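Local coordinates for zinc phosphodiesterase ELAC protein 1 (Homo sapiens, PDB 3ZWF), which is a zinc-dependent phosphodiesterase that has some tRNA 3'-processing endonuclease activity and removes a 2',3'-cyclic phosphate from tRNAs during their repair, at residues Phe176-His180 against Gly250-Val256. Sequence-based numbering, arbitrary orientation. Where two conformers were deposited one is given.
With ZN (zinc ion), chain E; ZN (zinc ion), chain D.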
loop_
_atom_site.group_PDB
_atom_site.type_symbol
_atom_site.label_atom_id
_atom_site.label_comp_id
_atom_site.label_asym_id
_atom_site.label_seq_id
_atom_site.Cartn_x
_atom_site.Cartn_y
_atom_site.Cartn_z
ATOM N N PHE A 176 -24.881 5.295 3.981
ATOM C CA PHE A 176 -25.541 6.519 3.550
ATOM C C PHE A 176 -24.537 7.441 2.856
ATOM O O PHE A 176 -23.324 7.292 3.002
ATOM C CB PHE A 176 -26.253 7.235 4.712
ATOM C CG PHE A 176 -25.372 7.520 5.923
ATOM C CD1 PHE A 176 -25.119 6.555 6.876
ATOM C CD2 PHE A 176 -24.782 8.767 6.082
ATOM C CE1 PHE A 176 -24.307 6.818 7.941
ATOM C CE2 PHE A 176 -23.979 9.067 7.188
ATOM C CZ PHE A 176 -23.738 8.081 8.129
ATOM N N ARG A 177 -25.074 8.394 2.111
ATOM C CA ARG A 177 -24.287 9.219 1.213
ATOM C C ARG A 177 -23.742 10.450 1.925
ATOM O O ARG A 177 -24.483 11.155 2.661
ATOM C CB ARG A 177 -25.107 9.675 0.019
ATOM C CG ARG A 177 -25.625 8.522 -0.852
ATOM C CD ARG A 177 -26.568 9.047 -1.920
ATOM N NE ARG A 177 -27.756 9.602 -1.303
ATOM C CZ ARG A 177 -28.579 10.474 -1.866
ATOM N NH1 ARG A 177 -28.370 10.915 -3.101
ATOM N NH2 ARG A 177 -29.632 10.910 -1.183
ATOM N N LEU A 178 -22.461 10.673 1.661
ATOM C CA LEU A 178 -21.730 11.866 2.069
ATOM C C LEU A 178 -21.264 12.670 0.870
ATOM O O LEU A 178 -21.261 12.164 -0.250
ATOM C CB LEU A 178 -20.500 11.494 2.928
ATOM C CG LEU A 178 -20.774 10.571 4.113
ATOM C CD1 LEU A 178 -19.512 10.249 4.911
ATOM C CD2 LEU A 178 -21.767 11.238 5.087
ATOM N N PHE A 179 -20.938 13.936 1.094
ATOM C CA PHE A 179 -20.412 14.817 0.061
ATOM C C PHE A 179 -18.908 14.962 0.259
ATOM O O PHE A 179 -18.461 15.345 1.334
ATOM C CB PHE A 179 -21.041 16.194 0.113
ATOM C CG PHE A 179 -20.749 17.015 -1.099
ATOM C CD1 PHE A 179 -19.602 17.805 -1.171
ATOM C CD2 PHE A 179 -21.601 16.955 -2.219
ATOM C CE1 PHE A 179 -19.302 18.516 -2.341
ATOM C CE2 PHE A 179 -21.318 17.692 -3.388
ATOM C CZ PHE A 179 -20.149 18.467 -3.438
ATOM N N HIS A 180 -18.140 14.659 -0.787
ATOM C CA HIS A 180 -16.704 14.765 -0.733
ATOM C C HIS A 180 -16.199 15.117 -2.145
ATOM O O HIS A 180 -17.003 15.311 -3.069
ATOM C CB HIS A 180 -16.150 13.462 -0.146
ATOM C CG HIS A 180 -14.659 13.447 0.098
ATOM N ND1 HIS A 180 -13.972 14.445 0.769
ATOM C CD2 HIS A 180 -13.737 12.504 -0.217
ATOM C CE1 HIS A 180 -12.679 14.126 0.811
ATOM N NE2 HIS A 180 -12.517 12.950 0.234
ATOM N N GLY A 250 -16.989 8.364 6.365
ATOM C CA GLY A 250 -15.836 8.698 5.504
ATOM C C GLY A 250 -15.587 10.199 5.411
ATOM O O GLY A 250 -16.355 11.037 5.937
ATOM N N ASP A 251 -14.496 10.548 4.731
ATOM C CA ASP A 251 -14.157 11.945 4.461
ATOM C C ASP A 251 -15.388 12.627 3.872
ATOM O O ASP A 251 -16.088 12.085 3.029
ATOM C CB ASP A 251 -13.072 12.085 3.414
ATOM C CG ASP A 251 -11.716 11.491 3.846
ATOM O OD1 ASP A 251 -11.576 10.943 4.950
ATOM O OD2 ASP A 251 -10.775 11.554 3.010
ATOM N N CYS A 252 -15.621 13.845 4.332
ATOM C CA CYS A 252 -16.799 14.619 3.902
ATOM C C CYS A 252 -16.734 16.059 4.398
ATOM O O CYS A 252 -16.081 16.359 5.381
ATOM C CB CYS A 252 -18.088 13.971 4.419
ATOM S SG CYS A 252 -18.352 13.999 6.173
ATOM N N SER A 253 -17.497 16.890 3.697
ATOM C CA SER A 253 -17.810 18.267 4.061
ATOM C C SER A 253 -19.286 18.403 4.458
ATOM O O SER A 253 -19.745 19.494 4.818
ATOM C CB SER A 253 -17.530 19.175 2.862
ATOM O OG SER A 253 -17.694 20.541 3.185
ATOM N N GLY A 254 -20.015 17.300 4.368
ATOM C CA GLY A 254 -21.432 17.267 4.719
ATOM C C GLY A 254 -22.093 15.953 4.311
ATOM O O GLY A 254 -21.467 15.073 3.706
ATOM N N VAL A 255 -23.370 15.833 4.663
ATOM C CA VAL A 255 -24.162 14.643 4.384
ATOM C C VAL A 255 -25.150 15.031 3.300
ATOM O O VAL A 255 -25.654 16.156 3.307
ATOM C CB VAL A 255 -24.942 14.178 5.677
ATOM C CG1 VAL A 255 -25.866 12.990 5.385
ATOM C CG2 VAL A 255 -23.973 13.866 6.799
ATOM N N VAL A 256 -25.471 14.098 2.400
ATOM C CA VAL A 256 -26.330 14.395 1.290
ATOM C C VAL A 256 -27.738 13.986 1.688
ATOM O O VAL A 256 -28.011 12.799 1.885
ATOM C CB VAL A 256 -25.963 13.655 0.015
ATOM C CG1 VAL A 256 -26.906 14.054 -1.114
ATOM C CG2 VAL A 256 -24.584 13.952 -0.335
HETATM ZN ZN ZN E . -10.715 11.586 0.629
HETATM ZN ZN ZN D . -8.764 10.771 3.324
HETATM O O HOH W 1 -27.127 10.764 3.278
HETATM O O HOH W 2 -9.017 10.555 1.181
#
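Leu178 and Val255 face each other as an antiparallel non-hydrogen-bonded pair where strand 171-179 meets the short, weakly bonded strand 254-255, in the metallo-beta-lactamase fold of RNase Z. Two nearly straight hydrogen bonds flank the pair: Val256 N to Arg177 O (175° at the hydrogen) and Phe179 N to Gly254 O. Ser253 N donates to Phe179 O almost end-on, at 3.0 Å. Water 1 donates to both Arg177 O and Val256 O, linking the two backbones beside the Val256 N bond.

On the Leu178 face, CD2 meets Val255 CG2 at 3.8 Å, CB rests against Cys252 CB, and CD1 reaches back to Gly250 O. Val256 CG1 lies over one face of the Arg177 guanidinium, whose NH1 is hydrogen-bonded to Thr124 OG1.

Beyond the pairing both segments run to the dinuclear zinc site. A chi1 of -175° swings the His180 imidazole away from its own N; NE2 binds the zinc ion of chain E at 2.3 Å, alongside His60 and His62, and Gly288 O holds ND1. Asp251 CB makes a CH-pi contact over this ring, 3.4 Å from its centroid and 17° off the normal. Asp251 OD2 bridges both metals, 2.4 Å from the zinc of chain E and 2.2 Å from that of chain D.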